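PDB 1VMH: uncharacterized conserved protein YjbQ/UPF0047 family, ortholog yugU B.subtilis from Clostridium acetobutylicum, which is of unknown function but belongs to the UPF0047 (YjbQ) family and forms an assembly of three subunits in the crystal. Local coordinates for residues A[32-35]-A[36-40]; A[71-74]-A[75-79]; A[93-96]-A[97-101]; A[118-121]-A[122-126]. One frame throughout, in Å; residues are numbered along the deposited sequence.

Contact 1 of 4, residues A[32-35]-A[36-40]; sequences ITNL and VKKAV
N34 and K37, one helical turn apart, share a water: it donates to N34 OD1 at 2.7 Å and accepts from K37 NZ at 3.1 Å. The amide reaches it because CG of N34 lies anti to its own backbone nitrogen (chi1 -168°), which swings the group forward along the helix. There it crosses the aliphatic stems of K37 and K38 at a slant, with N34 OD1 3.8 Å from K37 CD and N34 ND2 3.6 Å from K38 CD. In K38, CG lies beside the backbone nitrogen instead (chi1 -75°), and this lays K38 CG 3.3 Å from N34 O.

Underneath runs the first turn of helix 33-43. I32 is the N-cap residue, and its carbonyl oxygen receives V36 N; the ladder goes on with K37 N to T33 O at 2.8 Å, K38 N to N34 O and A39 N to L35 O. V36 CG2 leans back to 3.4 Å from I32 O. I32, V36 and A39 belong to the face that packs on strands 18-22, 48-53 and 136-143.

T33 OG1 bonds with D31 and with the backbone nitrogen of I126, while K37 NZ also forms a salt bridge with D41. The lysine charge is therefore probably offset within its own helix, and the amide of N34 adds a water-mediated link on the polar side, opposite in character to the apolar side facing the sheet.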
# COMPACT_ATOMS: atom_id res chain seq x y z
N ILE A 32 -2.17 6.64 15.84
CA ILE A 32 -2.67 7.97 15.53
C ILE A 32 -4.15 7.99 15.22
O ILE A 32 -4.69 8.99 14.72
CB ILE A 32 -1.86 8.64 14.40
CG1 ILE A 32 -1.85 7.79 13.11
CG2 ILE A 32 -0.44 8.85 14.89
CD1 ILE A 32 -1.31 8.51 11.88
N THR A 33 -4.86 6.92 15.57
CA THR A 33 -6.29 6.82 15.27
C THR A 33 -7.07 8.02 15.80
O THR A 33 -7.89 8.60 15.09
CB THR A 33 -6.91 5.52 15.83
OG1 THR A 33 -6.10 4.38 15.46
CG2 THR A 33 -8.30 5.32 15.36
N ASN A 34 -6.79 8.45 17.04
CA ASN A 34 -7.56 9.57 17.60
C ASN A 34 -7.25 10.91 16.93
O ASN A 34 -8.11 11.78 16.88
CB ASN A 34 -7.38 9.71 19.11
CG ASN A 34 -8.40 10.66 19.71
OD1 ASN A 34 -9.62 10.43 19.60
ND2 ASN A 34 -7.92 11.78 20.28
N LEU A 35 -6.03 11.07 16.41
CA LEU A 35 -5.67 12.26 15.65
C LEU A 35 -6.50 12.29 14.38
O LEU A 35 -6.98 13.34 13.95
CB LEU A 35 -4.18 12.31 15.33
CG LEU A 35 -3.22 12.23 16.52
CD1 LEU A 35 -1.77 12.27 16.01
CD2 LEU A 35 -3.47 13.27 17.57
N VAL A 36 -6.71 11.12 13.77
CA VAL A 36 -7.57 11.05 12.59
C VAL A 36 -9.04 11.29 12.96
O VAL A 36 -9.74 12.06 12.28
CB VAL A 36 -7.33 9.72 11.83
CG1 VAL A 36 -8.11 9.62 10.54
CG2 VAL A 36 -5.83 9.58 11.57
N LYS A 37 -9.51 10.71 14.07
CA LYS A 37 -10.90 10.96 14.49
C LYS A 37 -11.12 12.44 14.73
O LYS A 37 -12.17 12.99 14.39
CB LYS A 37 -11.20 10.18 15.76
CG LYS A 37 -12.53 10.51 16.38
CD LYS A 37 -12.75 9.69 17.62
CE LYS A 37 -14.16 9.86 18.16
NZ LYS A 37 -14.28 11.16 18.78
N LYS A 38 -10.16 13.10 15.38
CA LYS A 38 -10.31 14.55 15.63
C LYS A 38 -10.45 15.33 14.33
O LYS A 38 -11.27 16.26 14.26
CB LYS A 38 -9.15 15.11 16.47
CG LYS A 38 -9.25 14.71 17.92
CD LYS A 38 -8.00 15.06 18.69
CE LYS A 38 -7.81 16.55 18.77
NZ LYS A 38 -6.70 16.97 19.73
N ALA A 39 -9.67 15.00 13.31
CA ALA A 39 -9.80 15.65 12.03
C ALA A 39 -11.18 15.42 11.40
O ALA A 39 -11.79 16.34 10.89
CB ALA A 39 -8.73 15.18 11.10
N VAL A 40 -11.70 14.20 11.49
CA VAL A 40 -13.06 13.91 11.04
C VAL A 40 -14.07 14.79 11.77
O VAL A 40 -14.93 15.48 11.17
CB VAL A 40 -13.41 12.41 11.23
CG1 VAL A 40 -14.90 12.14 10.90
CG2 VAL A 40 -12.50 11.51 10.35
O HOH W 1 -11.60 12.23 19.91

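Contact 2 of 4, residues A[71-74]-A[75-79]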
# COMPACT_ATOMS: atom_id res chain seq x y z
N VAL A 71 1.84 -7.81 18.92
CA VAL A 71 1.69 -7.81 17.46
C VAL A 71 2.57 -6.74 16.87
O VAL A 71 3.25 -7.00 15.89
CB VAL A 71 0.24 -7.62 17.03
CG1 VAL A 71 0.15 -7.39 15.49
CG2 VAL A 71 -0.57 -8.83 17.43
N THR A 72 2.59 -5.54 17.43
CA THR A 72 3.40 -4.49 16.83
C THR A 72 4.88 -4.81 17.02
O THR A 72 5.68 -4.61 16.10
CB THR A 72 3.06 -3.08 17.38
OG1 THR A 72 3.23 -3.07 18.79
CG2 THR A 72 1.63 -2.71 17.04
N ARG A 73 5.23 -5.42 18.16
CA ARG A 73 6.59 -5.88 18.34
C ARG A 73 6.98 -6.96 17.32
O ARG A 73 8.04 -6.88 16.69
CB ARG A 73 6.81 -6.39 19.77
CG ARG A 73 8.15 -7.09 19.99
CD ARG A 73 8.06 -8.60 19.79
NE ARG A 73 9.37 -9.24 20.04
CZ ARG A 73 9.81 -10.34 19.43
NH1 ARG A 73 9.09 -10.98 18.52
NH2 ARG A 73 11.01 -10.81 19.75
N ASP A 74 6.09 -7.93 17.11
CA ASP A 74 6.35 -8.97 16.11
C ASP A 74 6.56 -8.40 14.71
O ASP A 74 7.42 -8.86 13.97
CB ASP A 74 5.21 -9.99 16.11
CG ASP A 74 5.24 -10.90 17.34
OD1 ASP A 74 6.24 -10.87 18.12
OD2 ASP A 74 4.26 -11.66 17.53
N ILE A 75 5.79 -7.39 14.35
CA ILE A 75 5.94 -6.80 13.02
C ILE A 75 7.29 -6.09 12.89
O ILE A 75 8.03 -6.32 11.95
CB ILE A 75 4.81 -5.81 12.71
CG1 ILE A 75 3.46 -6.53 12.64
CG2 ILE A 75 5.04 -5.11 11.36
CD1 ILE A 75 2.23 -5.62 12.57
N LEU A 76 7.60 -5.23 13.86
CA LEU A 76 8.86 -4.50 13.82
C LEU A 76 10.06 -5.45 13.82
O LEU A 76 10.98 -5.30 13.03
CB LEU A 76 8.95 -3.51 15.00
CG LEU A 76 8.02 -2.32 14.88
CD1 LEU A 76 8.02 -1.46 16.14
CD2 LEU A 76 8.40 -1.48 13.70
N VAL A 77 10.03 -6.41 14.72
CA VAL A 77 11.13 -7.32 14.87
C VAL A 77 11.34 -8.14 13.61
O VAL A 77 12.45 -8.36 13.17
CB VAL A 77 10.92 -8.26 16.10
CG1 VAL A 77 11.82 -9.52 16.06
CG2 VAL A 77 11.14 -7.50 17.41
N ASN A 78 10.25 -8.59 13.00
CA ASN A 78 10.37 -9.45 11.84
C ASN A 78 10.66 -8.67 10.55
O ASN A 78 11.39 -9.17 9.69
CB ASN A 78 9.20 -10.43 11.75
CG ASN A 78 9.33 -11.55 12.76
OD1 ASN A 78 10.07 -12.53 12.53
ND2 ASN A 78 8.71 -11.37 13.92
N LEU A 79 10.14 -7.46 10.42
CA LEU A 79 10.62 -6.59 9.33
C LEU A 79 12.12 -6.31 9.44
O LEU A 79 12.84 -6.33 8.43
CB LEU A 79 9.85 -5.27 9.31
CG LEU A 79 8.38 -5.32 8.88
CD1 LEU A 79 7.76 -3.96 8.98
CD2 LEU A 79 8.20 -5.93 7.47
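Hydrogen bonding converges on the carbonyl oxygen of D74, which N78 grips twice. The backbone nitrogen of N78 supplies the ordinary helical bond to D74 O at 3.0 Å, and N78 ND2 adds a shorter one to the same oxygen at 2.8 Å, with an N-H...O angle of 163°. The oxygen lies in the plane of the N78 amide, so the bond fixes how that group is rotated. N78 ND2 also bonds to D88 O of the second subunit. The rest of the ladder is regular: I75 N to V71 O, L76 N to T72 O, V77 N to R73 O.

Charge pairing involves neighbours in sequence. R73 NH1 reaches D74 OD1 at 2.9 Å, meeting the carboxylate on its anti side and somewhat out of its plane. R73 NH2 has a second acid, D88 of the second subunit, and D74 OD2 is hydrogen-bonded to S96 OG and H91 N of that subunit.

Packing without hydrogen bonds involves V77 and I75. The R73 chain bends at chi2 (-93°), carrying the guanidinium forward to V77, whose CG2 lies over one face, toward the rim, 3.6 Å from R73 NE. On another side of the helix, V71 CG1 meets I75 CD1 at 4.0 Å, and I75 and L76 pack on F29 of strand 28-31.

Helix 69-82 thus turns one side to its own three-stranded sheet and a charged, amide-bearing side to the next subunit, as an interface helix in the three-subunit assembly of this YjbQ-like fold.

Contact 3 of 4, residues A[93-96]-A[97-101]; sequences EGNS and HAHIK
S96, N95 and H97 carry this N-terminal helix junction, and S96 is the one most covered. Its carbonyl oxygen receives I100 N at 2.9 Å, and the I100 chain folds back over the same oxygen, with I100 CG1 3.4 Å from S96 O. The hydroxyl of S96 is hydrogen-bonded to D74 OD2 of the third subunit.

N95 is the N-cap residue; its carbonyl oxygen accepts H99 N at 3.2 Å and, weakly, A98 N. Its side chain caps nothing. Instead the amide stands perpendicular to the H99 ring (90° between planes), and water 2 joins the two, donating to N95 OD1 at 2.6 Å and lying in the ring plane 2.6 Å from H99 NE2. N95 ND2 is held by D132 and, weakly, by E93 OE1.

H97 curls backward. Its chi1 of 64° puts CG between the backbone nitrogen and the carbonyl carbon, bringing the imidazole back to the preceding loop, G94 O at its edge, 3.5 Å from H97 CE1. Water 3 lies in the plane of that ring, 2.7 Å from H97 ND1, and accepts from H97 N; its bond to G94 O is weak.

Both imidazoles are thus tied to the loop by water. The backbone N-H of H97, at the start of the helix, is satisfied by solvent in place of a side-chain cap, and the two waters probably help to set the ring orientations.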
# COMPACT_ATOMS: atom_id res chain seq x y z
N GLU A 93 24.03 7.27 4.41
CA GLU A 93 23.45 7.66 5.70
C GLU A 93 23.20 6.45 6.57
O GLU A 93 23.11 6.56 7.81
CB GLU A 93 22.15 8.40 5.52
CG GLU A 93 22.31 9.76 4.95
CD GLU A 93 20.99 10.49 4.92
OE1 GLU A 93 20.16 10.23 5.83
OE2 GLU A 93 20.77 11.28 4.00
N GLY A 94 23.09 5.29 5.93
CA GLY A 94 22.96 4.04 6.67
C GLY A 94 21.54 3.73 7.10
O GLY A 94 21.31 2.98 8.06
N ASN A 95 20.58 4.32 6.41
CA ASN A 95 19.16 4.08 6.74
C ASN A 95 18.34 3.53 5.60
O ASN A 95 17.09 3.60 5.62
CB ASN A 95 18.53 5.35 7.34
CG ASN A 95 18.62 6.52 6.42
OD1 ASN A 95 19.08 6.38 5.29
ND2 ASN A 95 18.18 7.69 6.88
N SER A 96 18.99 2.87 4.65
CA SER A 96 18.24 2.23 3.58
C SER A 96 17.21 1.21 4.11
O SER A 96 16.14 1.02 3.51
CB SER A 96 19.15 1.58 2.54
OG SER A 96 19.66 2.56 1.68
N HIS A 97 17.55 0.51 5.19
CA HIS A 97 16.57 -0.43 5.78
C HIS A 97 15.24 0.27 6.03
O HIS A 97 14.14 -0.28 5.81
CB HIS A 97 17.11 -1.03 7.08
CG HIS A 97 17.33 -0.02 8.17
ND1 HIS A 97 18.38 0.86 8.15
CD2 HIS A 97 16.63 0.25 9.30
CE1 HIS A 97 18.32 1.64 9.22
NE2 HIS A 97 17.28 1.28 9.94
N ALA A 98 15.33 1.49 6.51
CA ALA A 98 14.15 2.31 6.83
C ALA A 98 13.41 2.71 5.56
O ALA A 98 12.18 2.71 5.53
CB ALA A 98 14.53 3.51 7.62
N HIS A 99 14.16 3.10 4.53
CA HIS A 99 13.54 3.45 3.25
C HIS A 99 12.74 2.25 2.68
O HIS A 99 11.63 2.42 2.13
CB HIS A 99 14.59 3.89 2.22
CG HIS A 99 15.16 5.25 2.48
ND1 HIS A 99 14.44 6.41 2.24
CD2 HIS A 99 16.37 5.64 2.95
CE1 HIS A 99 15.20 7.45 2.56
NE2 HIS A 99 16.37 7.02 2.98
N ILE A 100 13.30 1.04 2.84
CA ILE A 100 12.64 -0.16 2.32
C ILE A 100 11.36 -0.42 3.09
O ILE A 100 10.30 -0.64 2.51
CB ILE A 100 13.55 -1.38 2.42
CG1 ILE A 100 14.74 -1.25 1.45
CG2 ILE A 100 12.79 -2.66 2.14
CD1 ILE A 100 15.88 -2.14 1.82
N LYS A 101 11.47 -0.41 4.40
CA LYS A 101 10.31 -0.71 5.21
C LYS A 101 9.21 0.33 5.04
O LYS A 101 8.02 0.01 5.07
CB LYS A 101 10.71 -0.88 6.68
CG LYS A 101 11.59 -2.10 6.87
CD LYS A 101 12.01 -2.39 8.31
CE LYS A 101 12.92 -1.39 8.88
NZ LYS A 101 13.46 -1.80 10.28
O HOH W 2 18.35 8.41 3.85
O HOH W 3 20.26 0.30 6.33

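Contact 4 of 4, residues A[118-121]-A[122-126]; sequences LKLG and TWQGI
Q124 reaches back to G121 with its side chain and its backbone. Q124 OE1 accepts G121 N at 2.8 Å along an almost straight N-H line (173°), while Q124 N returns a longer bond of 3.2 Å to G121 O, its donor well above the carbonyl plane. The amide gets there on a fully stretched chain: CG is anti to the backbone nitrogen (chi1 -172°) and chi2 continues straight on, carrying Q124 OE1 alongside the backbone to 3.6 Å from L120 CA. L120 crosses this side chain from the loop, its CD2 3.8 Å from Q124 OE1 and its CD1 3.7 Å from Q124 O.

The backbone bond closes a type II beta turn from G121 to Q124, with T122 and W123 at its corners; W123 adopts the positive phi (52°) that the third position of such a turn requires. It leads the chain out of the loop and into strand 124-130 of the three-stranded sheet. Just before it, K119 is the centre of an inverse gamma turn.

Next out is a small apolar group. I126 CD1 meets L118 CD1 at 4.3 Å and L120 CD1 at 4.5 Å; I111 of strand 108-114 touches all three residues, and V36 of helix 33-43 touches L118 and I126.

The second subunit adds to the surroundings: its C54 O accepts Q124 NE2, holding the other end of the amide, and its F53 packs on both L120 and Q124. K119 NZ forms a salt bridge with E114 in its own chain, and K119 makes a cation-pi contact with F140 of the second subunit.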
# COMPACT_ATOMS: atom_id res chain seq x y z
N LEU A 118 -15.01 6.88 11.79
CA LEU A 118 -14.08 6.05 11.00
C LEU A 118 -14.57 4.63 10.99
O LEU A 118 -14.79 4.03 12.05
CB LEU A 118 -12.68 6.10 11.61
CG LEU A 118 -12.00 7.46 11.58
CD1 LEU A 118 -10.78 7.44 12.51
CD2 LEU A 118 -11.59 7.79 10.13
N LYS A 119 -14.75 4.07 9.80
CA LYS A 119 -15.28 2.72 9.65
C LYS A 119 -14.16 1.70 9.74
O LYS A 119 -13.65 1.17 8.74
CB LYS A 119 -15.99 2.57 8.33
CG LYS A 119 -17.05 1.46 8.34
CD LYS A 119 -17.69 1.36 6.95
CE LYS A 119 -18.55 0.11 6.80
NZ LYS A 119 -19.56 0.04 7.89
N LEU A 120 -13.77 1.40 10.96
CA LEU A 120 -12.66 0.50 11.26
C LEU A 120 -13.21 -0.79 11.86
O LEU A 120 -14.27 -0.78 12.52
CB LEU A 120 -11.68 1.14 12.25
CG LEU A 120 -10.90 2.33 11.66
CD1 LEU A 120 -10.35 3.25 12.72
CD2 LEU A 120 -9.77 1.82 10.78
N GLY A 121 -12.47 -1.87 11.66
CA GLY A 121 -12.83 -3.15 12.23
C GLY A 121 -12.45 -3.29 13.69
O GLY A 121 -11.96 -2.35 14.31
N THR A 122 -12.69 -4.49 14.23
CA THR A 122 -12.43 -4.77 15.62
C THR A 122 -10.93 -4.71 15.89
O THR A 122 -10.12 -5.39 15.24
CB THR A 122 -12.96 -6.16 15.99
OG1 THR A 122 -14.35 -6.26 15.66
CG2 THR A 122 -12.80 -6.40 17.47
N TRP A 123 -10.59 -3.84 16.85
CA TRP A 123 -9.20 -3.61 17.23
C TRP A 123 -8.30 -3.27 16.02
O TRP A 123 -7.17 -3.74 15.95
CB TRP A 123 -8.67 -4.84 18.04
CG TRP A 123 -9.47 -5.12 19.32
CD1 TRP A 123 -10.14 -6.26 19.65
CD2 TRP A 123 -9.74 -4.18 20.36
NE1 TRP A 123 -10.77 -6.11 20.87
CE2 TRP A 123 -10.53 -4.84 21.33
CE3 TRP A 123 -9.34 -2.85 20.60
CZ2 TRP A 123 -10.96 -4.21 22.50
CZ3 TRP A 123 -9.77 -2.22 21.78
CH2 TRP A 123 -10.57 -2.91 22.71
N GLN A 124 -8.85 -2.49 15.09
CA GLN A 124 -8.13 -2.03 13.96
C GLN A 124 -7.84 -0.54 14.15
O GLN A 124 -8.71 0.28 14.25
CB GLN A 124 -8.96 -2.30 12.70
CG GLN A 124 -8.21 -2.02 11.46
CD GLN A 124 -9.02 -2.29 10.21
OE1 GLN A 124 -10.20 -1.87 10.09
NE2 GLN A 124 -8.37 -2.89 9.22
N GLY A 125 -6.55 -0.19 14.17
CA GLY A 125 -6.08 1.19 14.36
C GLY A 125 -5.13 1.64 13.29
O GLY A 125 -4.59 0.82 12.56
N ILE A 126 -4.95 2.95 13.22
CA ILE A 126 -4.12 3.62 12.22
C ILE A 126 -2.82 3.99 12.87
O ILE A 126 -2.83 4.61 13.96
CB ILE A 126 -4.78 4.88 11.69
CG1 ILE A 126 -6.19 4.61 11.13
CG2 ILE A 126 -3.88 5.49 10.62
CD1 ILE A 126 -7.08 5.85 11.13

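How the contacts relate
From the N terminus, the four contacts follow in series; none nests in or crosses another. Each is local, within nine consecutive residues and with no loop between its halves; contact 4 is a beta turn. Contact 1 starts helix 33-43 on the five-stranded sheet. Contact 2 lies on helix 69-82, across the chain's centre, and contact 3 opens helix 96-105; they meet where L79 packs on K101. Contact 4 returns to contact 1: a probable hydrogen bond from I32 N to I126 O (2.8 Å) ties the helix start to strand 124-130, while V40 packs on L118 of strand 117-118. Contacts 2 and 3 of different copies meet at the subunit interface; contacts 2 and 4 both touch the second subunit.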